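Local coordinates for piwi domain-containing protein (Vanderwaltozyma polyspora, PDB 5THE) that binds RNA as the C-terminal lobe of a budding-yeast Argonaute, a protein whose family probably uses such binding to select and cleave RNA targets, at residues 471-474 / 475-479; 486-490 / 491-495. All coordinates share one frame; numbering follows the deposited sequence.

Contact 1 (471-474 / 475-479). With nucleotides of chain B.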
ATOM      1  N   ILE A 471      -8.439   4.153 -14.201  1.00 22.04           N
ATOM      2  CA  ILE A 471      -7.431   4.503 -13.202  1.00 27.05           C
ATOM      3  C   ILE A 471      -7.550   3.615 -11.969  1.00 27.53           C
ATOM      4  O   ILE A 471      -6.559   3.052 -11.486  1.00 25.64           O
ATOM      5  CB  ILE A 471      -7.579   5.984 -12.820  1.00 29.48           C
ATOM      6  CG1 ILE A 471      -6.966   6.866 -13.887  1.00 34.20           C
ATOM      7  CG2 ILE A 471      -7.006   6.267 -11.439  1.00 35.10           C
ATOM      8  CD1 ILE A 471      -6.950   8.253 -13.421  1.00 49.26           C
ATOM      9  N   CYS A 472      -8.754   3.537 -11.405  1.00 20.32           N
ATOM     10  CA  CYS A 472      -8.965   2.720 -10.216  1.00 19.76           C
ATOM     11  C   CYS A 472      -8.541   1.290 -10.472  1.00 22.15           C
ATOM     12  O   CYS A 472      -7.766   0.710  -9.701  1.00 21.88           O
ATOM     13  CB  CYS A 472     -10.429   2.778  -9.805  1.00 25.26           C
ATOM     14  SG  CYS A 472     -10.839   4.368  -9.070  1.00 28.26           S
ATOM     15  N   ASN A 473      -9.016   0.717 -11.579  1.00 21.01           N
ATOM     16  CA  ASN A 473      -8.656  -0.654 -11.900  1.00 24.19           C
ATOM     17  C   ASN A 473      -7.156  -0.782 -12.130  1.00 23.41           C
ATOM     18  O   ASN A 473      -6.517  -1.679 -11.575  1.00 23.96           O
ATOM     19  CB  ASN A 473      -9.435  -1.144 -13.119  1.00 21.99           C
ATOM     20  CG  ASN A 473      -9.197  -2.617 -13.387  1.00 24.76           C
ATOM     21  OD1 ASN A 473      -9.379  -3.452 -12.497  1.00 26.58           O
ATOM     22  ND2 ASN A 473      -8.744  -2.940 -14.589  1.00 25.73           N
ATOM     23  N   ASN A 474      -6.570   0.116 -12.941  1.00 23.41           N
ATOM     24  CA  ASN A 474      -5.136   0.057 -13.215  1.00 23.17           C
ATOM     25  C   ASN A 474      -4.317   0.136 -11.934  1.00 28.07           C
ATOM     26  O   ASN A 474      -3.312  -0.570 -11.776  1.00 22.54           O
ATOM     27  CB  ASN A 474      -4.713   1.197 -14.151  1.00 30.33           C
ATOM     28  CG  ASN A 474      -5.029   0.912 -15.602  1.00 31.94           C
ATOM     29  OD1 ASN A 474      -5.674  -0.079 -15.926  1.00 30.40           O
ATOM     30  ND2 ASN A 474      -4.578   1.788 -16.478  1.00 39.59           N
ATOM     31  N   LEU A 475      -4.716   1.012 -11.017  1.00 23.96           N
ATOM     32  CA  LEU A 475      -3.925   1.189  -9.813  1.00 23.29           C
ATOM     33  C   LEU A 475      -3.951  -0.037  -8.911  1.00 20.70           C
ATOM     34  O   LEU A 475      -3.141  -0.119  -7.986  1.00 21.85           O
ATOM     35  CB  LEU A 475      -4.405   2.420  -9.054  1.00 24.75           C
ATOM     36  CG  LEU A 475      -3.937   3.752  -9.631  1.00 22.20           C
ATOM     37  CD1 LEU A 475      -4.622   4.893  -8.921  1.00 21.45           C
ATOM     38  CD2 LEU A 475      -2.445   3.852  -9.482  1.00 27.58           C
ATOM     39  N   CYS A 476      -4.851  -0.985  -9.168  1.00 22.61           N
ATOM     40  CA  CYS A 476      -4.869  -2.250  -8.445  1.00 21.78           C
ATOM     41  C   CYS A 476      -3.749  -3.185  -8.872  1.00 24.71           C
ATOM     42  O   CYS A 476      -3.447  -4.133  -8.144  1.00 26.85           O
ATOM     43  CB  CYS A 476      -6.226  -2.925  -8.636  1.00 18.81           C
ATOM     44  SG  CYS A 476      -7.564  -2.011  -7.804  1.00 21.56           S
ATOM     45  N   TYR A 477      -3.104  -2.917  -9.999  1.00 24.74           N
ATOM     46  CA  TYR A 477      -2.065  -3.780 -10.530  1.00 20.57           C
ATOM     47  C   TYR A 477      -0.656  -3.343 -10.142  1.00 22.26           C
ATOM     48  O   TYR A 477       0.303  -3.969 -10.586  1.00 28.21           O
ATOM     49  CB  TYR A 477      -2.179  -3.851 -12.062  1.00 22.83           C
ATOM     50  CG  TYR A 477      -3.346  -4.676 -12.553  1.00 23.72           C
ATOM     51  CD1 TYR A 477      -4.666  -4.235 -12.378  1.00 21.00           C
ATOM     52  CD2 TYR A 477      -3.136  -5.896 -13.186  1.00 23.59           C
ATOM     53  CE1 TYR A 477      -5.733  -4.984 -12.829  1.00 22.22           C
ATOM     54  CE2 TYR A 477      -4.200  -6.655 -13.644  1.00 19.96           C
ATOM     55  CZ  TYR A 477      -5.491  -6.188 -13.462  1.00 25.07           C
ATOM     56  OH  TYR A 477      -6.534  -6.943 -13.907  1.00 25.68           O
ATOM     57  N   ILE A 478      -0.493  -2.300  -9.327  1.00 23.43           N
ATOM     58  CA  ILE A 478       0.857  -1.912  -8.944  1.00 26.42           C
ATOM     59  C   ILE A 478       1.008  -1.883  -7.430  1.00 24.49           C
ATOM     60  O   ILE A 478       1.651  -0.989  -6.874  1.00 31.43           O
ATOM     61  CB  ILE A 478       1.259  -0.559  -9.558  1.00 35.73           C
ATOM     62  CG1 ILE A 478       0.189   0.494  -9.323  1.00 39.94           C
ATOM     63  CG2 ILE A 478       1.535  -0.709 -11.044  1.00 47.43           C
ATOM     64  CD1 ILE A 478       0.519   1.788  -9.973  1.00 46.78           C
ATOM     65  N   PHE A 479       0.415  -2.848  -6.747  1.00 21.20           N
ATOM     66  CA  PHE A 479       0.720  -3.050  -5.336  1.00 21.40           C
ATOM     67  C   PHE A 479       2.034  -3.823  -5.264  1.00 19.35           C
ATOM     68  O   PHE A 479       2.082  -5.016  -5.583  1.00 27.27           O
ATOM     69  CB  PHE A 479      -0.428  -3.781  -4.657  1.00 18.30           C
ATOM     70  CG  PHE A 479      -0.257  -3.944  -3.183  1.00 24.38           C
ATOM     71  CD1 PHE A 479      -0.243  -2.839  -2.345  1.00 23.49           C
ATOM     72  CD2 PHE A 479      -0.146  -5.208  -2.626  1.00 24.88           C
ATOM     73  CE1 PHE A 479      -0.122  -2.993  -0.980  1.00 24.64           C
ATOM     74  CE2 PHE A 479      -0.011  -5.369  -1.266  1.00 22.89           C
ATOM     75  CZ  PHE A 479       0.005  -4.263  -0.433  1.00 21.54           C
TER
ATOM     76  P     A B   4      -0.696  -9.025   0.979  1.00 23.34           P
ATOM     77  OP1   A B   4      -0.385  -7.585   1.171  1.00 26.22           O
ATOM     78  OP2   A B   4      -0.889  -9.934   2.115  1.00 26.53           O
ATOM     79  O5'   A B   4      -1.970  -9.131   0.033  1.00 25.45           O
ATOM     80  C5'   A B   4      -1.897  -8.663  -1.301  1.00 22.47           C
ATOM     81  C4'   A B   4      -2.458  -9.658  -2.277  1.00 19.97           C
ATOM     82  O4'   A B   4      -1.677 -10.874  -2.260  1.00 23.30           O
ATOM     83  C3'   A B   4      -3.878 -10.121  -2.017  1.00 21.09           C
ATOM     84  O3'   A B   4      -4.814  -9.170  -2.476  1.00 22.41           O
ATOM     85  C2'   A B   4      -3.921 -11.450  -2.764  1.00 24.34           C
ATOM     86  O2'   A B   4      -4.038 -11.229  -4.166  1.00 25.47           O
ATOM     87  C1'   A B   4      -2.509 -11.982  -2.488  1.00 27.65           C
ATOM     88  N9    A B   4      -2.462 -12.809  -1.276  1.00 32.26           N
ATOM     89  C8    A B   4      -2.480 -12.366   0.023  1.00 35.12           C
ATOM     90  N7    A B   4      -2.422 -13.328   0.910  1.00 36.67           N
ATOM     91  C5    A B   4      -2.357 -14.472   0.136  1.00 37.94           C
ATOM     92  C6    A B   4      -2.268 -15.808   0.502  1.00 44.42           C
ATOM     93  N6    A B   4      -2.246 -16.177   1.788  1.00 48.21           N
ATOM     94  N1    A B   4      -2.206 -16.721  -0.495  1.00 54.27           N
ATOM     95  C2    A B   4      -2.228 -16.288  -1.775  1.00 56.16           C
ATOM     96  N3    A B   4      -2.303 -15.040  -2.249  1.00 43.10           N
ATOM     97  C4    A B   4      -2.376 -14.178  -1.219  1.00 41.80           C
TER
HETATM   98  O   HOH W   1      -8.855  -6.123 -12.636  1.00 22.62           O
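Asn473 O is met by two groups from the next turn: Cys476 N donates a hydrogen bond of 3.0 Å to it from above the carbonyl plane, and the Tyr477 ring turns its edge to it, with CD1 3.3 Å from Asn473 O. Leu475 N still bonds to Ile471 O at 2.8 Å, four residues back, whereas Tyr477 N reaches back only three, to Asn474 O at 3.0 Å, so the turns tighten as helix 465-475 runs out. A water donates to Asn473 OD1 (2.7 Å) and accepts the proton of Tyr477 OH (2.8 Å). Asn473 holds CG anti to the backbone N (chi1 -174°), which sends the amide to the Tyr477 side of the turn, where OD1 meets the water. Amide and phenol suit this buried spot, since one water gives OD1 a donor and OH an acceptor. Ile471 CG2 packs alongside Leu475 CD1 at 3.7 Å; these branched apolar residues suit the side facing the PIWI strands, resting on Met340 and Phe342 of strand 339-344. Farther on, Phe479 CE2 lies 3.3 Å from OP1 of A4 of chain B; a weakly positive ring edge facing this phosphate oxygen is consistent with a mild electrostatic attraction.

Contact 2 (486-490 / 491-495). With nucleotides of chain B.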
ATOM      1  N   VAL A 486      -4.773  -6.271  -6.651  1.00 20.62           N
ATOM      2  CA  VAL A 486      -5.412  -6.306  -5.338  1.00 19.83           C
ATOM      3  C   VAL A 486      -6.807  -5.694  -5.411  1.00 19.73           C
ATOM      4  O   VAL A 486      -7.238  -5.207  -6.465  1.00 22.25           O
ATOM      5  CB  VAL A 486      -4.533  -5.611  -4.285  1.00 26.00           C
ATOM      6  CG1 VAL A 486      -3.257  -6.421  -4.082  1.00 21.88           C
ATOM      7  CG2 VAL A 486      -4.200  -4.189  -4.719  1.00 18.87           C
ATOM      8  N   LYS A 487      -7.524  -5.719  -4.288  1.00 18.71           N
ATOM      9  CA  LYS A 487      -8.954  -5.454  -4.316  1.00 20.27           C
ATOM     10  C   LYS A 487      -9.275  -3.968  -4.283  1.00 24.98           C
ATOM     11  O   LYS A 487     -10.443  -3.597  -4.442  1.00 23.57           O
ATOM     12  CB  LYS A 487      -9.642  -6.172  -3.138  1.00 25.84           C
ATOM     13  CG  LYS A 487      -9.176  -5.744  -1.729  1.00 31.64           C
ATOM     14  CD  LYS A 487      -9.723  -6.743  -0.694  1.00 42.08           C
ATOM     15  CE  LYS A 487      -9.435  -6.333   0.743  1.00 56.05           C
ATOM     16  NZ  LYS A 487      -7.982  -6.156   1.026  1.00 60.23           N
ATOM     17  N   VAL A 488      -8.263  -3.125  -4.121  1.00 26.25           N
ATOM     18  CA  VAL A 488      -8.420  -1.690  -3.909  1.00 28.41           C
ATOM     19  C   VAL A 488      -7.172  -1.039  -4.501  1.00 24.27           C
ATOM     20  O   VAL A 488      -6.110  -1.669  -4.503  1.00 22.01           O
ATOM     21  CB  VAL A 488      -8.626  -1.408  -2.404  1.00 28.08           C
ATOM     22  CG1 VAL A 488      -7.304  -1.467  -1.635  1.00 24.09           C
ATOM     23  CG2 VAL A 488      -9.372  -0.130  -2.180  1.00 39.05           C
ATOM     24  N   PRO A 489      -7.229   0.178  -5.041  1.00 23.58           N
ATOM     25  CA  PRO A 489      -6.020   0.745  -5.663  1.00 27.25           C
ATOM     26  C   PRO A 489      -4.855   0.787  -4.686  1.00 29.25           C
ATOM     27  O   PRO A 489      -5.036   0.979  -3.482  1.00 24.83           O
ATOM     28  CB  PRO A 489      -6.462   2.150  -6.082  1.00 27.08           C
ATOM     29  CG  PRO A 489      -7.964   1.964  -6.378  1.00 24.92           C
ATOM     30  CD  PRO A 489      -8.405   1.038  -5.247  1.00 23.02           C
ATOM     31  N   ALA A 490      -3.650   0.595  -5.220  1.00 23.55           N
ATOM     32  CA  ALA A 490      -2.465   0.520  -4.369  1.00 25.57           C
ATOM     33  C   ALA A 490      -2.326   1.689  -3.392  1.00 20.21           C
ATOM     34  O   ALA A 490      -1.929   1.442  -2.243  1.00 21.77           O
ATOM     35  CB  ALA A 490      -1.218   0.400  -5.252  1.00 23.60           C
ATOM     36  N   PRO A 491      -2.627   2.944  -3.754  1.00 24.30           N
ATOM     37  CA  PRO A 491      -2.525   4.025  -2.755  1.00 25.59           C
ATOM     38  C   PRO A 491      -3.348   3.771  -1.514  1.00 28.01           C
ATOM     39  O   PRO A 491      -2.914   4.126  -0.414  1.00 26.08           O
ATOM     40  CB  PRO A 491      -3.051   5.255  -3.513  1.00 25.99           C
ATOM     41  CG  PRO A 491      -2.871   4.926  -4.938  1.00 38.11           C
ATOM     42  CD  PRO A 491      -3.033   3.463  -5.076  1.00 27.19           C
ATOM     43  N   VAL A 492      -4.547   3.193  -1.678  1.00 26.76           N
ATOM     44  CA  VAL A 492      -5.415   2.911  -0.541  1.00 21.42           C
ATOM     45  C   VAL A 492      -4.802   1.826   0.326  1.00 22.38           C
ATOM     46  O   VAL A 492      -4.688   1.971   1.546  1.00 23.45           O
ATOM     47  CB  VAL A 492      -6.821   2.513  -1.025  1.00 26.67           C
ATOM     48  CG1 VAL A 492      -7.676   1.971   0.156  1.00 23.62           C
ATOM     49  CG2 VAL A 492      -7.501   3.682  -1.696  1.00 27.44           C
ATOM     50  N   TYR A 493      -4.395   0.727  -0.302  1.00 24.40           N
ATOM     51  CA  TYR A 493      -3.725  -0.347   0.420  1.00 25.23           C
ATOM     52  C   TYR A 493      -2.498   0.184   1.161  1.00 21.88           C
ATOM     53  O   TYR A 493      -2.299  -0.103   2.345  1.00 22.57           O
ATOM     54  CB  TYR A 493      -3.343  -1.447  -0.577  1.00 23.07           C
ATOM     55  CG  TYR A 493      -3.555  -2.885  -0.121  1.00 24.11           C
ATOM     56  CD1 TYR A 493      -2.985  -3.363   1.055  1.00 30.88           C
ATOM     57  CD2 TYR A 493      -4.277  -3.789  -0.918  1.00 23.63           C
ATOM     58  CE1 TYR A 493      -3.166  -4.697   1.459  1.00 32.43           C
ATOM     59  CE2 TYR A 493      -4.471  -5.107  -0.531  1.00 20.22           C
ATOM     60  CZ  TYR A 493      -3.911  -5.562   0.656  1.00 30.59           C
ATOM     61  OH  TYR A 493      -4.105  -6.875   1.032  1.00 31.00           O
ATOM     62  N   TYR A 494      -1.667   0.974   0.476  1.00 17.05           N
ATOM     63  CA  TYR A 494      -0.495   1.567   1.125  1.00 18.33           C
ATOM     64  C   TYR A 494      -0.879   2.418   2.329  1.00 24.84           C
ATOM     65  O   TYR A 494      -0.210   2.370   3.369  1.00 23.62           O
ATOM     66  CB  TYR A 494       0.278   2.428   0.137  1.00 17.64           C
ATOM     67  CG  TYR A 494       0.947   1.663  -0.971  1.00 24.38           C
ATOM     68  CD1 TYR A 494       1.435   0.374  -0.760  1.00 23.55           C
ATOM     69  CD2 TYR A 494       1.119   2.239  -2.222  1.00 21.27           C
ATOM     70  CE1 TYR A 494       2.073  -0.325  -1.780  1.00 27.43           C
ATOM     71  CE2 TYR A 494       1.752   1.548  -3.252  1.00 22.27           C
ATOM     72  CZ  TYR A 494       2.217   0.263  -3.022  1.00 23.02           C
ATOM     73  OH  TYR A 494       2.838  -0.422  -4.032  1.00 24.79           O
ATOM     74  N   ALA A 495      -1.923   3.243   2.187  1.00 26.39           N
ATOM     75  CA  ALA A 495      -2.342   4.093   3.297  1.00 26.56           C
ATOM     76  C   ALA A 495      -2.840   3.257   4.465  1.00 20.18           C
ATOM     77  O   ALA A 495      -2.560   3.582   5.627  1.00 22.22           O
ATOM     78  CB  ALA A 495      -3.423   5.077   2.842  1.00 25.39           C
TER
ATOM     79  P     A B   5      -6.028  -8.674  -1.558  1.00 21.39           P
ATOM     80  OP1   A B   5      -6.682  -7.607  -2.366  1.00 22.60           O
ATOM     81  OP2   A B   5      -5.544  -8.407  -0.187  1.00 24.23           O
ATOM     82  O5'   A B   5      -7.019  -9.909  -1.560  1.00 20.46           O
ATOM     83  C5'   A B   5      -7.558 -10.380  -2.783  1.00 21.89           C
ATOM     84  C4'   A B   5      -8.099 -11.778  -2.637  1.00 20.39           C
ATOM     85  O4'   A B   5      -7.022 -12.680  -2.287  1.00 25.65           O
ATOM     86  C3'   A B   5      -9.124 -11.963  -1.529  1.00 15.95           C
ATOM     87  O3'   A B   5     -10.418 -11.619  -1.969  1.00 19.56           O
ATOM     88  C2'   A B   5      -8.977 -13.437  -1.172  1.00 23.58           C
ATOM     89  O2'   A B   5      -9.658 -14.249  -2.113  1.00 26.98           O
ATOM     90  C1'   A B   5      -7.481 -13.656  -1.383  1.00 26.39           C
ATOM     91  N9    A B   5      -6.725 -13.516  -0.135  1.00 34.23           N
ATOM     92  C8    A B   5      -6.234 -12.377   0.458  1.00 29.59           C
ATOM     93  N7    A B   5      -5.599 -12.628   1.579  1.00 36.78           N
ATOM     94  C5    A B   5      -5.692 -14.007   1.715  1.00 43.74           C
ATOM     95  C6    A B   5      -5.214 -14.883   2.694  1.00 58.18           C
ATOM     96  N6    A B   5      -4.533 -14.454   3.758  1.00 58.55           N
ATOM     97  N1    A B   5      -5.477 -16.207   2.525  1.00 70.29           N
ATOM     98  C2    A B   5      -6.171 -16.608   1.441  1.00 67.86           C
ATOM     99  N3    A B   5      -6.668 -15.869   0.445  1.00 50.54           N
ATOM    100  C4    A B   5      -6.387 -14.572   0.664  1.00 40.70           C
ATOM    101  P     A B   4      -0.696  -9.025   0.979  1.00 23.34           P
ATOM    102  OP1   A B   4      -0.385  -7.585   1.171  1.00 26.22           O
ATOM    103  OP2   A B   4      -0.889  -9.934   2.115  1.00 26.53           O
ATOM    104  O5'   A B   4      -1.970  -9.131   0.033  1.00 25.45           O
ATOM    105  C5'   A B   4      -1.897  -8.663  -1.301  1.00 22.47           C
ATOM    106  C4'   A B   4      -2.458  -9.658  -2.277  1.00 19.97           C
ATOM    107  O4'   A B   4      -1.677 -10.874  -2.260  1.00 23.30           O
ATOM    108  C3'   A B   4      -3.878 -10.121  -2.017  1.00 21.09           C
ATOM    109  O3'   A B   4      -4.814  -9.170  -2.476  1.00 22.41           O
ATOM    110  C2'   A B   4      -3.921 -11.450  -2.764  1.00 24.34           C
ATOM    111  O2'   A B   4      -4.038 -11.229  -4.166  1.00 25.47           O
ATOM    112  C1'   A B   4      -2.509 -11.982  -2.488  1.00 27.65           C
ATOM    113  N9    A B   4      -2.462 -12.809  -1.276  1.00 32.26           N
ATOM    114  C8    A B   4      -2.480 -12.366   0.023  1.00 35.12           C
ATOM    115  N7    A B   4      -2.422 -13.328   0.910  1.00 36.67           N
ATOM    116  C5    A B   4      -2.357 -14.472   0.136  1.00 37.94           C
ATOM    117  C6    A B   4      -2.268 -15.808   0.502  1.00 44.42           C
ATOM    118  N6    A B   4      -2.246 -16.177   1.788  1.00 48.21           N
ATOM    119  N1    A B   4      -2.206 -16.721  -0.495  1.00 54.27           N
ATOM    120  C2    A B   4      -2.228 -16.288  -1.775  1.00 56.16           C
ATOM    121  N3    A B   4      -2.303 -15.040  -2.249  1.00 43.10           N
ATOM    122  C4    A B   4      -2.376 -14.178  -1.219  1.00 41.80           C
TER
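Tyr493 leaves the first helical turn with CB 3.6 Å from Ala490 O and reaches back to the RNA. Its unstaggered chi1 of -139° carries the ring past Val488 CG1 (3.9 Å from Tyr493 CD2) and up against Val486, whose CB lies 3.8 Å from Tyr493 CE2. At the tip, Tyr493 OH donates to OP2 of A5 of chain B, at a doubtfully short length, and lies 3.3 Å from O5' of A4 of chain B. Lys487 N gives OP1 of the same A5 phosphate a 2.8 Å hydrogen bond, and the lysine chain bends at its last torsion to bring Lys487 NZ 3.5 Å from OP2, where its charge would probably steady the phosphate. A phenylalanine in place of Tyr493 would probably keep the valine packing but leave OP2 without its hydroxyl donor. Pro489 is the N-cap: its O accepts from Tyr493 N at 3.3 Å and, weakly, from Val492 N. Pro491 fits this first turn, needing no N-H. Ala490 O takes the Tyr494 N-H at 2.8 Å under the Tyr494 ring face. Pro489 and Val492 rest on Phe342 of strand 339-344 and Pro491 on Val268 of strand 264-274, setting helix 490-515 against the PIWI strands.

Overall arrangement
Contact 1 closes helix 465-475 and contact 2 opens helix 490-515, so the two come in series along the chain, with a loop between them and their centres about 8 Å apart. Backbone links bring the exit and the re-entry together: Leu475 O lies 2.9 Å from Ala490 N and Cys476 O 2.9 Å from Val486 N, both probable hydrogen bonds. The Phe479 ring of contact 1 also packs on the rings of Tyr493 and Tyr494 of contact 2. Both pieces lie in the Piwi domain, of the RNase H clan, and both touch strand 339-344. Through this junction they present a joint surface to consecutive RNA nucleotides, A4 and A5 of chain B.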